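Local coordinates for lantibiotic dehydratase (Microbispora corallina, PDB 5EHK), which probably dehydrates hydroxyl-bearing side chains of the precursor peptide during biosynthesis of the lantibiotic NAI-107, in a tRNA-dependent reaction, at residues A[608-613]-A[624-629]; A[423-428]-A[650-655]; A[560-565]-A[630-635]. One frame throughout, in Å; residues are numbered along the deposited sequence.

Contact 1 of 3, residues A[608-613]-A[624-629]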
loop_
_atom_site.group_PDB
_atom_site.type_symbol
_atom_site.label_atom_id
_atom_site.label_comp_id
_atom_site.label_asym_id
_atom_site.label_seq_id
_atom_site.Cartn_x
_atom_site.Cartn_y
_atom_site.Cartn_z
ATOM N N LEU A 608 3.884 -33.939 -11.652
ATOM C CA LEU A 608 3.932 -32.487 -11.614
ATOM C C LEU A 608 4.181 -31.833 -12.984
ATOM O O LEU A 608 3.519 -30.854 -13.333
ATOM C CB LEU A 608 5.006 -32.073 -10.617
ATOM C CG LEU A 608 5.197 -30.616 -10.308
ATOM C CD1 LEU A 608 3.819 -30.075 -10.002
ATOM C CD2 LEU A 608 6.067 -30.567 -9.092
ATOM N N ASP A 609 5.107 -32.380 -13.772
ATOM C CA ASP A 609 5.466 -31.736 -15.033
ATOM C C ASP A 609 4.391 -31.872 -16.096
ATOM O O ASP A 609 4.570 -31.396 -17.206
ATOM C CB ASP A 609 6.829 -32.206 -15.577
ATOM C CG ASP A 609 6.895 -33.720 -15.862
ATOM O OD1 ASP A 609 5.846 -34.388 -16.090
ATOM O OD2 ASP A 609 8.035 -34.244 -15.863
ATOM N N GLU A 610 3.286 -32.532 -15.762
ATOM C CA GLU A 610 2.174 -32.643 -16.694
ATOM C C GLU A 610 1.123 -31.582 -16.427
ATOM O O GLU A 610 0.103 -31.521 -17.122
ATOM C CB GLU A 610 1.529 -34.017 -16.637
ATOM C CG GLU A 610 2.439 -35.172 -16.980
ATOM C CD GLU A 610 1.676 -36.510 -17.068
ATOM O OE1 GLU A 610 0.411 -36.505 -16.965
ATOM O OE2 GLU A 610 2.344 -37.563 -17.233
ATOM N N LEU A 611 1.371 -30.753 -15.417
ATOM C CA LEU A 611 0.386 -29.788 -14.965
ATOM C C LEU A 611 0.594 -28.373 -15.535
ATOM O O LEU A 611 1.711 -27.930 -15.705
ATOM C CB LEU A 611 0.356 -29.787 -13.441
ATOM C CG LEU A 611 -0.054 -31.140 -12.858
ATOM C CD1 LEU A 611 -0.142 -31.126 -11.321
ATOM C CD2 LEU A 611 -1.395 -31.557 -13.480
ATOM N N GLY A 612 -0.502 -27.674 -15.821
ATOM C CA GLY A 612 -0.466 -26.316 -16.330
ATOM C C GLY A 612 -1.459 -25.412 -15.610
ATOM O O GLY A 612 -2.302 -25.875 -14.830
ATOM N N VAL A 613 -1.327 -24.106 -15.805
ATOM C CA VAL A 613 -2.232 -23.166 -15.169
ATOM C C VAL A 613 -2.802 -22.237 -16.249
ATOM O O VAL A 613 -2.051 -21.702 -17.070
ATOM C CB VAL A 613 -1.518 -22.355 -14.067
ATOM C CG1 VAL A 613 -2.519 -21.549 -13.257
ATOM C CG2 VAL A 613 -0.722 -23.257 -13.144
ATOM N N HIS A 624 -4.558 -30.564 -16.438
ATOM C CA HIS A 624 -3.689 -31.667 -16.840
ATOM C C HIS A 624 -3.539 -31.536 -18.332
ATOM O O HIS A 624 -4.473 -31.800 -19.100
ATOM C CB HIS A 624 -4.251 -33.031 -16.453
ATOM C CG HIS A 624 -3.389 -34.187 -16.863
ATOM N ND1 HIS A 624 -3.728 -35.043 -17.892
ATOM C CD2 HIS A 624 -2.204 -34.633 -16.378
ATOM C CE1 HIS A 624 -2.787 -35.962 -18.023
ATOM N NE2 HIS A 624 -1.848 -35.736 -17.119
ATOM N N LEU A 625 -2.358 -31.064 -18.726
ATOM C CA LEU A 625 -2.069 -30.719 -20.117
ATOM C C LEU A 625 -2.302 -31.859 -21.130
ATOM O O LEU A 625 -2.932 -31.628 -22.156
ATOM C CB LEU A 625 -0.653 -30.129 -20.248
ATOM C CG LEU A 625 -0.515 -28.762 -19.599
ATOM C CD1 LEU A 625 0.918 -28.281 -19.531
ATOM C CD2 LEU A 625 -1.394 -27.789 -20.351
ATOM N N PRO A 626 -1.841 -33.090 -20.834
ATOM C CA PRO A 626 -2.076 -34.126 -21.844
ATOM C C PRO A 626 -3.536 -34.364 -22.215
ATOM O O PRO A 626 -3.770 -34.772 -23.352
ATOM C CB PRO A 626 -1.494 -35.383 -21.186
ATOM C CG PRO A 626 -0.379 -34.845 -20.326
ATOM C CD PRO A 626 -0.936 -33.566 -19.767
ATOM N N THR A 627 -4.484 -34.105 -21.309
ATOM C CA THR A 627 -5.869 -34.530 -21.529
ATOM C C THR A 627 -6.905 -33.414 -21.606
ATOM O O THR A 627 -8.030 -33.645 -22.024
ATOM C CB THR A 627 -6.317 -35.548 -20.476
ATOM O OG1 THR A 627 -6.300 -34.936 -19.182
ATOM C CG2 THR A 627 -5.384 -36.765 -20.470
ATOM N N GLY A 628 -6.538 -32.205 -21.219
ATOM C CA GLY A 628 -7.493 -31.114 -21.235
ATOM C C GLY A 628 -8.607 -31.241 -20.204
ATOM O O GLY A 628 -9.775 -30.935 -20.470
ATOM N N ARG A 629 -8.246 -31.707 -19.018
ATOM C CA ARG A 629 -9.158 -31.729 -17.898
ATOM C C ARG A 629 -8.578 -30.923 -16.722
ATOM O O ARG A 629 -7.367 -30.804 -16.566
ATOM C CB ARG A 629 -9.421 -33.169 -17.488
ATOM C CG ARG A 629 -9.920 -34.057 -18.627
ATOM C CD ARG A 629 -10.099 -35.514 -18.176
ATOM N NE ARG A 629 -10.989 -35.673 -17.029
ATOM C CZ ARG A 629 -11.036 -36.765 -16.262
ATOM N NH1 ARG A 629 -10.233 -37.787 -16.506
ATOM N NH2 ARG A 629 -11.867 -36.829 -15.228
#

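Contact 2 of 3, residues A[423-428]-A[650-655]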
loop_
_atom_site.group_PDB
_atom_site.type_symbol
_atom_site.label_atom_id
_atom_site.label_comp_id
_atom_site.label_asym_id
_atom_site.label_seq_id
_atom_site.Cartn_x
_atom_site.Cartn_y
_atom_site.Cartn_z
ATOM N N VAL A 423 0.173 -22.317 -18.819
ATOM C CA VAL A 423 1.606 -22.231 -18.670
ATOM C C VAL A 423 2.014 -23.398 -17.805
ATOM O O VAL A 423 1.435 -23.611 -16.757
ATOM C CB VAL A 423 1.995 -20.903 -18.002
ATOM C CG1 VAL A 423 3.496 -20.808 -17.818
ATOM C CG2 VAL A 423 1.487 -19.722 -18.815
ATOM N N PRO A 424 2.992 -24.176 -18.238
ATOM C CA PRO A 424 3.349 -25.321 -17.386
ATOM C C PRO A 424 3.596 -24.849 -15.975
ATOM O O PRO A 424 4.372 -23.922 -15.845
ATOM C CB PRO A 424 4.652 -25.827 -18.003
ATOM C CG PRO A 424 4.571 -25.410 -19.457
ATOM C CD PRO A 424 3.854 -24.063 -19.428
ATOM N N LEU A 425 2.871 -25.358 -14.980
ATOM C CA LEU A 425 3.186 -25.034 -13.584
ATOM C C LEU A 425 4.639 -25.399 -13.436
ATOM O O LEU A 425 4.983 -26.537 -13.759
ATOM C CB LEU A 425 2.378 -25.924 -12.623
ATOM C CG LEU A 425 2.654 -25.593 -11.159
ATOM C CD1 LEU A 425 1.402 -25.637 -10.380
ATOM C CD2 LEU A 425 3.653 -26.543 -10.568
ATOM N N LEU A 426 5.450 -24.488 -12.904
ATOM C CA LEU A 426 6.924 -24.654 -12.777
ATOM C C LEU A 426 7.610 -23.612 -13.623
ATOM O O LEU A 426 8.510 -22.925 -13.154
ATOM C CB LEU A 426 7.471 -26.044 -13.129
ATOM C CG LEU A 426 8.266 -26.819 -12.068
ATOM C CD1 LEU A 426 7.577 -26.860 -10.692
ATOM C CD2 LEU A 426 8.545 -28.254 -12.545
ATOM N N GLU A 427 7.169 -23.471 -14.864
ATOM C CA GLU A 427 7.591 -22.332 -15.645
ATOM C C GLU A 427 6.927 -21.070 -15.088
ATOM O O GLU A 427 7.580 -20.038 -14.915
ATOM C CB GLU A 427 7.218 -22.514 -17.094
ATOM C CG GLU A 427 7.517 -21.292 -17.945
ATOM C CD GLU A 427 6.935 -21.447 -19.327
ATOM O OE1 GLU A 427 7.094 -22.559 -19.885
ATOM O OE2 GLU A 427 6.317 -20.481 -19.844
ATOM N N LEU A 428 5.633 -21.169 -14.787
ATOM C CA LEU A 428 4.918 -20.087 -14.139
ATOM C C LEU A 428 5.614 -19.706 -12.841
ATOM O O LEU A 428 5.767 -18.534 -12.553
ATOM C CB LEU A 428 3.487 -20.508 -13.825
ATOM C CG LEU A 428 2.617 -19.391 -13.255
ATOM C CD1 LEU A 428 2.401 -18.313 -14.299
ATOM C CD2 LEU A 428 1.308 -19.924 -12.732
ATOM N N ARG A 650 2.621 -25.766 -2.524
ATOM C CA ARG A 650 1.715 -24.768 -1.987
ATOM C C ARG A 650 0.809 -24.182 -3.083
ATOM O O ARG A 650 -0.358 -23.857 -2.827
ATOM C CB ARG A 650 2.459 -23.666 -1.243
ATOM C CG ARG A 650 1.503 -22.545 -0.846
ATOM C CD ARG A 650 2.110 -21.436 -0.044
ATOM N NE ARG A 650 1.092 -20.423 0.136
ATOM C CZ ARG A 650 1.287 -19.214 0.629
ATOM N NH1 ARG A 650 2.493 -18.816 0.995
ATOM N NH2 ARG A 650 0.255 -18.404 0.711
ATOM N N LEU A 651 1.327 -24.060 -4.304
ATOM C CA LEU A 651 0.517 -23.523 -5.387
ATOM C C LEU A 651 -0.597 -24.525 -5.709
ATOM O O LEU A 651 -1.751 -24.128 -5.938
ATOM C CB LEU A 651 1.364 -23.177 -6.636
ATOM C CG LEU A 651 0.615 -22.520 -7.811
ATOM C CD1 LEU A 651 -0.032 -21.236 -7.394
ATOM C CD2 LEU A 651 1.480 -22.239 -9.017
ATOM N N LEU A 652 -0.253 -25.817 -5.691
ATOM C CA LEU A 652 -1.229 -26.858 -5.959
ATOM C C LEU A 652 -2.326 -26.790 -4.917
ATOM O O LEU A 652 -3.524 -26.842 -5.232
ATOM C CB LEU A 652 -0.585 -28.233 -5.978
ATOM C CG LEU A 652 0.351 -28.515 -7.156
ATOM C CD1 LEU A 652 1.187 -29.759 -6.882
ATOM C CD2 LEU A 652 -0.424 -28.608 -8.511
ATOM N N PHE A 653 -1.918 -26.669 -3.665
ATOM C CA PHE A 653 -2.896 -26.568 -2.608
ATOM C C PHE A 653 -3.835 -25.389 -2.838
ATOM O O PHE A 653 -5.041 -25.557 -2.837
ATOM C CB PHE A 653 -2.221 -26.461 -1.254
ATOM C CG PHE A 653 -3.115 -25.937 -0.192
ATOM C CD1 PHE A 653 -4.157 -26.722 0.291
ATOM C CD2 PHE A 653 -2.919 -24.666 0.337
ATOM C CE1 PHE A 653 -4.996 -26.244 1.289
ATOM C CE2 PHE A 653 -3.750 -24.171 1.328
ATOM C CZ PHE A 653 -4.791 -24.968 1.817
ATOM N N GLU A 654 -3.299 -24.208 -3.096
ATOM C CA GLU A 654 -4.167 -23.027 -3.174
ATOM C C GLU A 654 -5.034 -23.038 -4.429
ATOM O O GLU A 654 -6.158 -22.594 -4.392
ATOM C CB GLU A 654 -3.367 -21.710 -3.022
ATOM C CG GLU A 654 -2.603 -21.640 -1.675
ATOM C CD GLU A 654 -1.993 -20.267 -1.365
ATOM O OE1 GLU A 654 -1.678 -19.526 -2.330
ATOM O OE2 GLU A 654 -1.820 -19.933 -0.159
ATOM N N LEU A 655 -4.534 -23.604 -5.520
ATOM C CA LEU A 655 -5.304 -23.681 -6.759
ATOM C C LEU A 655 -6.561 -24.550 -6.575
ATOM O O LEU A 655 -7.640 -24.251 -7.108
ATOM C CB LEU A 655 -4.417 -24.232 -7.892
ATOM C CG LEU A 655 -3.411 -23.227 -8.471
ATOM C CD1 LEU A 655 -2.372 -23.899 -9.322
ATOM C CD2 LEU A 655 -4.125 -22.157 -9.268
#

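Contact 3 of 3, residues A[560-565]-A[630-635]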
loop_
_atom_site.group_PDB
_atom_site.type_symbol
_atom_site.label_atom_id
_atom_site.label_comp_id
_atom_site.label_asym_id
_atom_site.label_seq_id
_atom_site.Cartn_x
_atom_site.Cartn_y
_atom_site.Cartn_z
ATOM N N LEU A 560 -16.392 -32.272 -6.158
ATOM C CA LEU A 560 -15.546 -31.330 -6.888
ATOM C C LEU A 560 -16.394 -30.171 -7.413
ATOM O O LEU A 560 -17.611 -30.310 -7.578
ATOM C CB LEU A 560 -14.853 -32.052 -8.030
ATOM C CG LEU A 560 -14.078 -33.280 -7.549
ATOM C CD1 LEU A 560 -13.386 -33.966 -8.707
ATOM C CD2 LEU A 560 -13.052 -32.906 -6.452
ATOM N N HIS A 561 -15.768 -29.034 -7.711
ATOM C CA HIS A 561 -16.536 -27.835 -8.077
ATOM C C HIS A 561 -16.365 -27.450 -9.538
ATOM O O HIS A 561 -17.023 -26.535 -10.028
ATOM C CB HIS A 561 -16.146 -26.671 -7.176
ATOM C CG HIS A 561 -14.689 -26.347 -7.232
ATOM N ND1 HIS A 561 -13.710 -27.256 -6.878
ATOM C CD2 HIS A 561 -14.042 -25.230 -7.628
ATOM C CE1 HIS A 561 -12.521 -26.706 -7.048
ATOM N NE2 HIS A 561 -12.696 -25.474 -7.496
ATOM N N ILE A 562 -15.458 -28.145 -10.217
ATOM C CA ILE A 562 -15.269 -28.006 -11.657
ATOM C C ILE A 562 -15.719 -29.283 -12.339
ATOM O O ILE A 562 -15.315 -30.376 -11.935
ATOM C CB ILE A 562 -13.795 -27.768 -12.019
ATOM C CG1 ILE A 562 -13.197 -26.598 -11.203
ATOM C CG2 ILE A 562 -13.644 -27.601 -13.523
ATOM C CD1 ILE A 562 -13.994 -25.350 -11.227
ATOM N N GLN A 563 -16.557 -29.158 -13.364
ATOM C CA GLN A 563 -17.082 -30.330 -14.072
ATOM C C GLN A 563 -15.973 -31.104 -14.726
ATOM O O GLN A 563 -15.081 -30.524 -15.340
ATOM C CB GLN A 563 -18.108 -29.918 -15.121
ATOM C CG GLN A 563 -19.365 -29.418 -14.472
ATOM C CD GLN A 563 -20.122 -28.422 -15.312
ATOM O OE1 GLN A 563 -20.010 -28.403 -16.544
ATOM N NE2 GLN A 563 -20.888 -27.565 -14.643
ATOM N N ASP A 564 -16.043 -32.417 -14.550
ATOM C CA ASP A 564 -15.146 -33.355 -15.201
ATOM C C ASP A 564 -13.722 -33.328 -14.655
ATOM O O ASP A 564 -12.811 -33.964 -15.194
ATOM C CB ASP A 564 -15.138 -33.130 -16.696
ATOM C CG ASP A 564 -14.701 -34.347 -17.438
ATOM O OD1 ASP A 564 -14.966 -35.478 -16.931
ATOM O OD2 ASP A 564 -14.104 -34.158 -18.518
ATOM N N ALA A 565 -13.545 -32.623 -13.550
ATOM C CA ALA A 565 -12.240 -32.478 -12.968
ATOM C C ALA A 565 -11.701 -33.810 -12.458
ATOM O O ALA A 565 -12.448 -34.669 -12.003
ATOM C CB ALA A 565 -12.313 -31.476 -11.847
ATOM N N GLU A 630 -9.429 -30.311 -15.920
ATOM C CA GLU A 630 -8.918 -29.637 -14.745
ATOM C C GLU A 630 -8.502 -30.644 -13.678
ATOM O O GLU A 630 -8.860 -31.811 -13.709
ATOM C CB GLU A 630 -9.918 -28.617 -14.210
ATOM C CG GLU A 630 -10.084 -27.439 -15.175
ATOM C CD GLU A 630 -10.480 -26.140 -14.496
ATOM O OE1 GLU A 630 -10.191 -25.980 -13.285
ATOM O OE2 GLU A 630 -11.081 -25.274 -15.177
ATOM N N VAL A 631 -7.693 -30.184 -12.746
ATOM C CA VAL A 631 -7.288 -31.012 -11.647
ATOM C C VAL A 631 -7.670 -30.198 -10.451
ATOM O O VAL A 631 -7.519 -28.982 -10.461
ATOM C CB VAL A 631 -5.784 -31.307 -11.676
ATOM C CG1 VAL A 631 -5.330 -31.990 -10.374
ATOM C CG2 VAL A 631 -5.448 -32.157 -12.899
ATOM N N VAL A 632 -8.263 -30.850 -9.465
ATOM C CA VAL A 632 -8.579 -30.203 -8.214
ATOM C C VAL A 632 -7.809 -30.888 -7.100
ATOM O O VAL A 632 -8.263 -31.871 -6.510
ATOM C CB VAL A 632 -10.070 -30.214 -7.954
ATOM C CG1 VAL A 632 -10.380 -29.578 -6.598
ATOM C CG2 VAL A 632 -10.779 -29.507 -9.104
ATOM N N PRO A 633 -6.621 -30.355 -6.798
ATOM C CA PRO A 633 -5.804 -30.979 -5.754
ATOM C C PRO A 633 -6.328 -30.663 -4.368
ATOM O O PRO A 633 -6.905 -29.599 -4.133
ATOM C CB PRO A 633 -4.419 -30.362 -5.952
ATOM C CG PRO A 633 -4.602 -29.219 -6.854
ATOM C CD PRO A 633 -5.900 -29.329 -7.563
ATOM N N ALA A 634 -6.133 -31.603 -3.453
ATOM C CA ALA A 634 -6.444 -31.366 -2.058
ATOM C C ALA A 634 -5.198 -31.671 -1.246
ATOM O O ALA A 634 -4.297 -32.398 -1.704
ATOM C CB ALA A 634 -7.590 -32.240 -1.616
ATOM N N LEU A 635 -5.127 -31.074 -0.065
ATOM C CA LEU A 635 -4.049 -31.379 0.845
ATOM C C LEU A 635 -4.655 -32.121 2.053
ATOM O O LEU A 635 -5.233 -31.505 2.947
ATOM C CB LEU A 635 -3.288 -30.110 1.229
ATOM C CG LEU A 635 -2.073 -30.290 2.142
ATOM C CD1 LEU A 635 -1.166 -31.418 1.670
ATOM C CD2 LEU A 635 -1.294 -28.979 2.309
HETATM O O HOH W 1 -12.225 -30.637 -16.588
#

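Contact 1 of 3, residues A[608-613]-A[624-629]
L611 and H624 face each other as an antiparallel, non-hydrogen-bonded pair with CA atoms 4.9 Å apart, and just beyond them the N-H of L625 donates to the O of E610 at 3.0 Å. This pair closes the end of a strand pairing, where a 3-10 segment (608-610) gives way to strand 611-615. The side chains repeat the link. E610 runs extended beside the imidazole of H624, both pointing the same way, and its OE1 meets the ring edge at NE2 as a His-carboxylate hydrogen bond; the modelled length is very short and doubtful at this resolution. The carboxylate is turned 48° from the ring plane. With chi1 at 179°, CG of H624 stands opposite its own backbone N, which carries the ring along E610. ND1 of H624 pairs with the hydroxyl OG1 of T627 at 2.9 Å, and the two polar partners would limit the rotation of the imidazole. P626 closes one face, its CD lying 3.4 Å above the ring plane over the centre. E610 has a further, weak ion pair with R245. Apolar contact completes the join: CD2 of L611 approaches CA of H624 at 4.1 Å, and L625 lays its CD1 against the backbone of L611 and G612. In the tight turn after H624, the backbone N-H groups of T627 and G628 both donate to O of H624, and H624 N bonds to R629 O. E610, in the 3-10 segment just before strand 611-615, thus reaches H624 at the end of strand 620-624: this is the open end of the 611-615/620-624 beta hairpin, which strand 629-634 continues as a three-stranded antiparallel meander within the seven-stranded mixed sheet.

Contact 2 of 3, residues A[423-428]-A[650-655]
L425 drives the tip of its side chain into the side of helix 647-656, where CD1 comes within 3.7 Å of CD2 of L651. The two leucines slide past one another in opposite directions, so that CD2 of L651 also lies 4.1 Å from CG of L425. In both, CG stands trans to the backbone nitrogen (chi1 -179° for L425 and -176° for L651), a setting that extends each isobutyl group toward the other backbone. The same L425 methyl reaches CD2 of L652 at 4.0 Å, the side chains crossing at a slant. One methyl group thus touches two consecutive helix residues, which is the close-packed heart of the contact. The principle at work is a helix laid against a sheet: L425 directly follows strand 423-424, an outermost strand of the seven-stranded mixed sheet, and L652 and L655 of the helix also touch L622 in strand 620-624 of that sheet. Away from L425 CD1 and its two neighbours the fit is slacker. CD1 of L655, one turn on from L651, stands 4.3 Å from CD1 of L425, and CD2 of L428 is 4.4 Å from CD2 of L651. L428 also touches Y409, F413 and Y417 of helix 407-417, so it divides its packing between two helices. No hydrogen bond joins the segments, and all five touching residues are buried. P424, L426 and E427 are partly exposed and make no contact with the helix segment. On another flank of the helix, NH2 of R650 approaches OE2 of E654 at 2.7 Å in a salt bridge, from the syn side and 27° out of the carboxylate plane; NE adds a weak bond to the same oxygen, and Y441 makes a cation-pi interaction with R650.

Contact 3 of 3, residues A[560-565]-A[630-635]
V632 and E630, two residues apart on strand 629-634, direct their side chains to the same side and are met there by the loop 560-565. V632 works through both methyls. Its CG1 sits at the edge of the H561 imidazole, close to the ring plane and 3.6 Å from CE1; its CG2 reaches CB of A565 at 3.7 Å. H561 takes the crowded position between its own N and carbonyl carbon (chi1 58°), which brings the ring to the valine, while CG1 of I562 lies over one face, offset toward the rim. E630 and I562 cross at about a right angle: CG2 of I562 presses on the carboxylate carbon, CD of E630, at 3.6 Å. The polar end of E630 is turned to R619, which takes OE2 in a salt bridge. A type II turn from I562 to A565 carries the loop into strand 566-572, and CA of A565 makes a CA-H...O contact with O of E630 at 3.5 Å. A water joins the backbones, accepting from N of E630 at 2.9 Å and donating to O of Q563. No direct hydrogen bond spans the segments, which implies a cohesion of apolar contact and water, with OE2 of E630 satisfied by R619 and by N of H802 and the apolar stem of the glutamate serving the interface.

From the N terminus the chain passes 423-428, then 560-565 and 608-613, before the return partners 624-629, 630-635 and 650-655 arrive in reverse order. The three contacts are therefore nested and none cross: contact 1 closes the shortest loop, contact 3 encloses it, and contact 2 encloses both over more than 220 residues. All three reach the same mixed sheet. L425 and V423 of contact 2 bond through their backbones to L611 and V613 of contact 1, and R629 of contact 1 reaches O of D564 in contact 3. Together they tie edge strand 423-424, the antiparallel strands 611-615, 620-624 and 629-634, the loop before strand 566-572 and helix 647-656 into one unit.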